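Local coordinates for receptor-like protein kinase ANXUR1 (Arabidopsis thaliana, PDB 6FIG) that probably acts as a cell-surface receptor kinase in plant reproduction, with an ectodomain of malectin-like architecture that carries N-linked glycans and binds calcium, at residues F299-N304 with I345-T350; S93-E98 with A149-N154. One frame throughout, in Å; residues are numbered along the deposited sequence.

Contact 1 (F299-N304 with I345-T350). With NAG (2-acetamido-2-deoxy-beta-D-glucopyranose), chain D.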
loop_
_atom_site.group_PDB
_atom_site.type_symbol
_atom_site.label_atom_id
_atom_site.label_comp_id
_atom_site.label_asym_id
_atom_site.label_seq_id
_atom_site.Cartn_x
_atom_site.Cartn_y
_atom_site.Cartn_z
ATOM N N PHE A 299 -25.741 28.202 -0.383
ATOM C CA PHE A 299 -26.288 27.760 0.895
ATOM C C PHE A 299 -25.530 28.255 2.097
ATOM O O PHE A 299 -24.310 28.500 2.030
ATOM C CB PHE A 299 -26.449 26.232 0.938
ATOM C CG PHE A 299 -25.213 25.448 0.607
ATOM C CD1 PHE A 299 -24.842 25.212 -0.696
ATOM C CD2 PHE A 299 -24.473 24.845 1.635
ATOM C CE1 PHE A 299 -23.724 24.455 -0.993
ATOM C CE2 PHE A 299 -23.362 24.087 1.334
ATOM C CZ PHE A 299 -22.993 23.892 0.012
ATOM N N ASN A 300 -26.259 28.372 3.202
ATOM C CA ASN A 300 -25.713 28.798 4.474
ATOM C C ASN A 300 -25.278 27.579 5.254
ATOM O O ASN A 300 -25.899 26.523 5.154
ATOM C CB ASN A 300 -26.744 29.582 5.270
ATOM C CG ASN A 300 -27.157 30.874 4.591
ATOM O OD1 ASN A 300 -26.335 31.572 3.990
ATOM N ND2 ASN A 300 -28.441 31.179 4.654
ATOM N N ILE A 301 -24.202 27.732 6.021
ATOM C CA ILE A 301 -23.653 26.641 6.839
ATOM C C ILE A 301 -23.471 27.179 8.241
ATOM O O ILE A 301 -22.849 28.240 8.421
ATOM C CB ILE A 301 -22.297 26.153 6.318
ATOM C CG1 ILE A 301 -22.379 25.705 4.849
ATOM C CG2 ILE A 301 -21.763 25.013 7.190
ATOM C CD1 ILE A 301 -21.054 25.237 4.279
ATOM N N TYR A 302 -24.014 26.455 9.222
ATOM C CA TYR A 302 -23.923 26.834 10.632
ATOM C C TYR A 302 -23.292 25.700 11.425
ATOM O O TYR A 302 -23.515 24.525 11.133
ATOM C CB TYR A 302 -25.306 27.149 11.190
ATOM C CG TYR A 302 -26.096 28.101 10.336
ATOM C CD1 TYR A 302 -25.842 29.464 10.369
ATOM C CD2 TYR A 302 -27.123 27.638 9.512
ATOM C CE1 TYR A 302 -26.589 30.345 9.597
ATOM C CE2 TYR A 302 -27.871 28.507 8.738
ATOM C CZ TYR A 302 -27.602 29.851 8.780
ATOM O OH TYR A 302 -28.386 30.693 7.987
ATOM N N ILE A 303 -22.469 26.067 12.410
ATOM C CA ILE A 303 -21.807 25.092 13.278
ATOM C C ILE A 303 -22.088 25.549 14.708
ATOM O O ILE A 303 -21.751 26.675 15.070
ATOM C CB ILE A 303 -20.282 24.995 13.000
ATOM C CG1 ILE A 303 -20.039 24.402 11.610
ATOM C CG2 ILE A 303 -19.599 24.123 14.058
ATOM C CD1 ILE A 303 -18.610 24.444 11.094
ATOM N N ASN A 304 -22.736 24.701 15.504
ATOM C CA ASN A 304 -23.139 25.038 16.879
ATOM C C ASN A 304 -23.888 26.350 16.931
ATOM O O ASN A 304 -23.584 27.228 17.745
ATOM C CB ASN A 304 -21.931 25.025 17.843
ATOM C CG ASN A 304 -21.544 23.630 18.238
ATOM O OD1 ASN A 304 -21.871 22.698 17.535
ATOM N ND2 ASN A 304 -20.805 23.479 19.338
ATOM N N ILE A 345 -21.537 18.767 18.832
ATOM C CA ILE A 345 -21.321 19.627 17.684
ATOM C C ILE A 345 -22.506 19.381 16.752
ATOM O O ILE A 345 -22.864 18.229 16.483
ATOM C CB ILE A 345 -19.996 19.332 16.976
ATOM C CG1 ILE A 345 -18.836 19.901 17.811
ATOM C CG2 ILE A 345 -19.964 19.919 15.552
ATOM C CD1 ILE A 345 -17.487 19.410 17.368
ATOM N N THR A 346 -23.131 20.472 16.304
ATOM C CA THR A 346 -24.174 20.389 15.288
ATOM C C THR A 346 -23.680 21.062 14.026
ATOM O O THR A 346 -23.024 22.108 14.074
ATOM C CB THR A 346 -25.493 21.053 15.720
ATOM O OG1 THR A 346 -25.277 22.435 16.040
ATOM C CG2 THR A 346 -26.090 20.322 16.909
ATOM N N LEU A 347 -23.964 20.447 12.885
ATOM C CA LEU A 347 -23.645 21.053 11.595
ATOM C C LEU A 347 -24.975 21.222 10.883
ATOM O O LEU A 347 -25.745 20.265 10.829
ATOM C CB LEU A 347 -22.725 20.160 10.798
ATOM C CG LEU A 347 -22.456 20.590 9.365
ATOM C CD1 LEU A 347 -21.699 21.900 9.316
ATOM C CD2 LEU A 347 -21.678 19.512 8.634
ATOM N N GLN A 348 -25.262 22.424 10.374
ATOM C CA GLN A 348 -26.558 22.660 9.707
ATOM C C GLN A 348 -26.342 23.377 8.405
ATOM O O GLN A 348 -25.462 24.209 8.316
ATOM C CB GLN A 348 -27.486 23.474 10.584
ATOM C CG GLN A 348 -27.866 22.759 11.863
ATOM C CD GLN A 348 -28.673 23.629 12.766
ATOM O OE1 GLN A 348 -28.172 24.635 13.281
ATOM N NE2 GLN A 348 -29.951 23.285 12.944
ATOM N N MET A 349 -27.116 23.013 7.390
ATOM C CA MET A 349 -27.131 23.784 6.151
ATOM C C MET A 349 -28.544 23.976 5.617
ATOM O O MET A 349 -29.427 23.153 5.828
ATOM C CB MET A 349 -26.179 23.217 5.091
ATOM C CG MET A 349 -26.344 21.766 4.719
ATOM S SD MET A 349 -25.048 21.254 3.551
ATOM C CE MET A 349 -23.553 21.613 4.390
ATOM N N THR A 350 -28.726 25.097 4.919
ATOM C CA THR A 350 -30.035 25.502 4.414
ATOM C C THR A 350 -29.745 26.421 3.233
ATOM O O THR A 350 -28.672 27.014 3.181
ATOM C CB THR A 350 -30.874 26.202 5.519
ATOM O OG1 THR A 350 -32.238 26.403 5.097
ATOM C CG2 THR A 350 -30.281 27.552 5.913
HETATM C C1 NAG D . -31.172 26.709 10.518
HETATM C C2 NAG D . -32.389 27.577 10.762
HETATM C C3 NAG D . -31.994 28.925 11.356
HETATM C C4 NAG D . -31.012 28.778 12.505
HETATM C C5 NAG D . -29.823 27.944 12.047
HETATM C C6 NAG D . -28.705 27.773 13.069
HETATM C C7 NAG D . -34.206 27.206 9.140
HETATM C C8 NAG D . -34.670 27.506 7.737
HETATM N N2 NAG D . -33.027 27.746 9.460
HETATM O O3 NAG D . -33.171 29.585 11.821
HETATM O O4 NAG D . -30.532 30.070 12.888
HETATM O O5 NAG D . -30.351 26.674 11.687
HETATM O O6 NAG D . -29.122 26.937 14.153
HETATM O O7 NAG D . -34.872 26.523 9.914
#

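Contact 2 (S93-E98 with A149-N154). With CA (calcium ion), chain I; NAG (2-acetamido-2-deoxy-beta-D-glucopyranose), chain C.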
loop_
_atom_site.group_PDB
_atom_site.type_symbol
_atom_site.label_atom_id
_atom_site.label_comp_id
_atom_site.label_asym_id
_atom_site.label_seq_id
_atom_site.Cartn_x
_atom_site.Cartn_y
_atom_site.Cartn_z
ATOM N N SER A 93 -10.536 -2.292 34.282
ATOM C CA SER A 93 -9.540 -1.690 33.407
ATOM C C SER A 93 -9.748 -0.183 33.267
ATOM O O SER A 93 -10.749 0.278 32.728
ATOM C CB SER A 93 -9.503 -2.357 32.033
ATOM O OG SER A 93 -8.573 -1.682 31.182
ATOM N N TYR A 94 -8.781 0.569 33.769
ATOM C CA TYR A 94 -8.694 2.006 33.621
ATOM C C TYR A 94 -7.218 2.272 33.375
ATOM O O TYR A 94 -6.384 1.797 34.145
ATOM C CB TYR A 94 -9.141 2.730 34.883
ATOM C CG TYR A 94 -10.626 2.675 35.143
ATOM C CD1 TYR A 94 -11.478 3.660 34.640
ATOM C CD2 TYR A 94 -11.183 1.632 35.891
ATOM C CE1 TYR A 94 -12.843 3.614 34.878
ATOM C CE2 TYR A 94 -12.552 1.579 36.133
ATOM C CZ TYR A 94 -13.372 2.567 35.607
ATOM O OH TYR A 94 -14.720 2.514 35.855
ATOM N N PHE A 95 -6.889 3.004 32.322
ATOM C CA PHE A 95 -5.479 3.295 32.042
ATOM C C PHE A 95 -5.231 4.534 31.204
ATOM O O PHE A 95 -6.158 5.149 30.643
ATOM C CB PHE A 95 -4.798 2.068 31.440
ATOM C CG PHE A 95 -5.379 1.614 30.141
ATOM C CD1 PHE A 95 -6.462 0.750 30.117
ATOM C CD2 PHE A 95 -4.783 1.975 28.941
ATOM C CE1 PHE A 95 -6.969 0.287 28.907
ATOM C CE2 PHE A 95 -5.279 1.523 27.724
ATOM C CZ PHE A 95 -6.374 0.668 27.718
ATOM N N THR A 96 -3.958 4.911 31.159
ATOM C CA THR A 96 -3.479 6.038 30.406
ATOM C C THR A 96 -2.651 5.511 29.256
ATOM O O THR A 96 -1.976 4.488 29.374
ATOM C CB THR A 96 -2.641 6.970 31.317
ATOM O OG1 THR A 96 -3.486 7.520 32.335
ATOM C CG2 THR A 96 -1.944 8.115 30.569
ATOM N N VAL A 97 -2.716 6.204 28.121
ATOM C CA VAL A 97 -1.799 5.958 27.016
ATOM C C VAL A 97 -1.206 7.290 26.599
ATOM O O VAL A 97 -1.955 8.274 26.365
ATOM C CB VAL A 97 -2.460 5.296 25.790
ATOM C CG1 VAL A 97 -1.404 4.982 24.731
ATOM C CG2 VAL A 97 -3.262 4.062 26.192
ATOM N N GLU A 98 0.106 7.296 26.430
ATOM C CA GLU A 98 0.861 8.442 25.989
ATOM C C GLU A 98 1.676 8.065 24.768
ATOM O O GLU A 98 2.185 6.927 24.671
ATOM C CB GLU A 98 1.793 8.915 27.092
ATOM C CG GLU A 98 1.091 9.492 28.307
ATOM C CD GLU A 98 2.004 9.519 29.521
ATOM O OE1 GLU A 98 2.238 8.452 30.144
ATOM O OE2 GLU A 98 2.512 10.606 29.847
ATOM N N ALA A 149 -6.615 -2.203 38.762
ATOM C CA ALA A 149 -6.559 -1.569 37.426
ATOM C C ALA A 149 -5.491 -2.235 36.585
ATOM O O ALA A 149 -4.380 -2.478 37.063
ATOM C CB ALA A 149 -6.263 -0.077 37.518
ATOM N N PHE A 150 -5.844 -2.535 35.339
ATOM C CA PHE A 150 -4.896 -3.035 34.355
ATOM C C PHE A 150 -5.166 -2.367 33.002
ATOM O O PHE A 150 -6.232 -1.785 32.767
ATOM C CB PHE A 150 -4.974 -4.561 34.249
ATOM C CG PHE A 150 -6.276 -5.075 33.697
ATOM C CD1 PHE A 150 -6.395 -5.393 32.350
ATOM C CD2 PHE A 150 -7.382 -5.237 34.523
ATOM C CE1 PHE A 150 -7.596 -5.858 31.833
ATOM C CE2 PHE A 150 -8.577 -5.721 34.023
ATOM C CZ PHE A 150 -8.688 -6.029 32.674
ATOM N N ALA A 151 -4.183 -2.450 32.129
ATOM C CA ALA A 151 -4.303 -1.918 30.768
ATOM C C ALA A 151 -4.313 -3.079 29.800
ATOM O O ALA A 151 -3.836 -4.174 30.099
ATOM C CB ALA A 151 -3.162 -0.960 30.475
ATOM N N PHE A 152 -4.856 -2.847 28.618
ATOM C CA PHE A 152 -4.826 -3.853 27.567
ATOM C C PHE A 152 -4.833 -3.163 26.233
ATOM O O PHE A 152 -5.183 -1.976 26.124
ATOM C CB PHE A 152 -5.997 -4.855 27.686
ATOM C CG PHE A 152 -7.327 -4.303 27.286
ATOM C CD1 PHE A 152 -8.022 -3.435 28.124
ATOM C CD2 PHE A 152 -7.892 -4.630 26.060
ATOM C CE1 PHE A 152 -9.247 -2.906 27.746
ATOM C CE2 PHE A 152 -9.116 -4.108 25.677
ATOM C CZ PHE A 152 -9.795 -3.243 26.514
ATOM N N ILE A 153 -4.423 -3.909 25.220
ATOM C CA ILE A 153 -4.394 -3.398 23.844
ATOM C C ILE A 153 -4.558 -4.600 22.916
ATOM O O ILE A 153 -3.967 -5.657 23.151
ATOM C CB ILE A 153 -3.068 -2.627 23.571
ATOM C CG1 ILE A 153 -3.014 -2.037 22.150
ATOM C CG2 ILE A 153 -1.839 -3.496 23.851
ATOM C CD1 ILE A 153 -3.988 -0.898 21.898
ATOM N N ASN A 154 -5.361 -4.447 21.869
ATOM C CA ASN A 154 -5.543 -5.521 20.882
ATOM C C ASN A 154 -4.765 -5.307 19.597
ATOM O O ASN A 154 -4.293 -6.267 18.974
ATOM C CB ASN A 154 -7.012 -5.702 20.567
ATOM C CG ASN A 154 -7.814 -6.050 21.796
ATOM O OD1 ASN A 154 -8.282 -5.158 22.497
ATOM N ND2 ASN A 154 -7.954 -7.343 22.077
HETATM CA CA CA I . -4.545 -8.666 18.890
HETATM C C1 NAG C . -12.527 7.407 35.809
HETATM C C2 NAG C . -12.875 8.476 36.834
HETATM C C3 NAG C . -14.117 8.091 37.632
HETATM C C4 NAG C . -15.257 7.667 36.711
HETATM C C5 NAG C . -14.784 6.567 35.769
HETATM C C6 NAG C . -15.852 6.116 34.774
HETATM C C7 NAG C . -10.864 9.643 37.643
HETATM C C8 NAG C . -9.755 9.596 38.651
HETATM N N2 NAG C . -11.737 8.638 37.723
HETATM O O3 NAG C . -14.528 9.184 38.457
HETATM O O4 NAG C . -16.328 7.179 37.542
HETATM O O5 NAG C . -13.664 7.048 35.026
HETATM O O6 NAG C . -16.203 7.196 33.906
HETATM O O7 NAG C . -10.949 10.546 36.840
#

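Contact 1 (F299-N304 with I345-T350)
Two neighbours in an antiparallel four-stranded sheet of the malectin-like ectodomain, strand 299-303 and residues 345-350 of strand 344-351, pair here so that one face carries I301, I303, L347 and M349 and the other N300, Y302, Q348 and T350, of which the last three line a glycan pocket. Y302 and Q348 form a hydrogen-bonded pair at the middle: Y302 N reaches Q348 O at 2.8 Å, nearly straight at 172°, and Q348 N returns the bond to Y302 O. On the apolar face, CD1 of L347 touches both isoleucines, 3.8 Å from CG2 of I301 and from CG1 of I303. Further along, the bent chain of M349 lies beside the ring of F299 in a Met-aromatic contact, its SD 4.8 Å from the ring centroid and approaching obliquely. Strands 278-287 and 327-336 pack against this side through L282, F286 and Y332.

The glycan face is built differently. The N-acetylglucosamine lays C5 over one face of the Y302 ring, toward its rim, while CG2 of T350 meets the edge of the same ring in its plane; the hydroxyl of T350 turns instead to S266 O. Q348 extends alongside the sugar and brings OE1 within 2.6 Å of the sugar O6. Where strand 299-303 ends, N304, with CG beside the backbone N and anti to the carbonyl carbon (chi1 -78°), brings its amide across to 345-350, and OD1 takes the place of a main-chain carbonyl, accepting T346 N at 2.8 Å nearly in line with its own C=O bond.

Contact 2 (S93-E98 with A149-N154)
The backbones of 93-98 and 149-154 come together only near their starts, S93 and F150 with CA atoms 4.9 Å apart and F95 and A151 at 5.5 Å, and beyond that they diverge without pairing as strands. The one hydrogen bond between the segments comes from a side chain: OG of S93, set anti to the backbone N at chi1 176°, donates to F150 O at 2.8 Å. The serine oxygen comes in tilted from the plane of that carbonyl, and it also lies in the plane of the F152 ring, 3.6 Å from CD1 at the edge. CB of the same serine rests over the face of the F150 ring, 4.0 Å from its centroid, a CH-pi contact.

The CB of F95 is directed toward 149-154, and its ring receives the methyl of A151 over one face, CB standing 3.8 Å from the centroid and leaning toward the CG rim; the backbone N of F152 lies over that same face. The F95 and F152 rings meet obliquely, planes at 70°, with CE1 of F95 3.9 Å from CD1 of F152. Around this cluster, F108 stands edge-to-face with F95, F140 touches F95 too, and I57 of strand 54-58 packs on F150 and F152.

The same two segments also reach two bound groups: the end of Y94 leads away to the N-acetylglucosamine, and further along 149-154 O of N154 binds calcium together with S7, C8, P51 and T54. In this hydrophobic seam between two sheets the buried serine answers the F150 carbonyl, whereas the carbonyl of F152, 3.3 Å from CZ of F95, is buried with no polar partner, so the join rests chiefly on shape and apolar packing.

In the fold
Both contacts are largely buried, and both place a tyrosine beside an N-acetylglucosamine, yet they lie on opposite sides of the chain's centre, with centres about 37 Å apart, and share no strand. Contact 1 joins neighbours within one antiparallel sheet, so main-chain hydrogen bonds dominate and the side chains divide between an apolar face and a glycan face. Contact 2 joins strand 95-99 of a five-stranded antiparallel sheet to strand 151-161 of another sheet; a single serine hydroxyl supplies its hydrogen bond, and aromatic packing supplies most of the rest. A residue of segment 149-154, N154, coordinates calcium, though it does not touch 93-98, whereas the M349 side chain of contact 1 remains about 12 Å from a calcium ion.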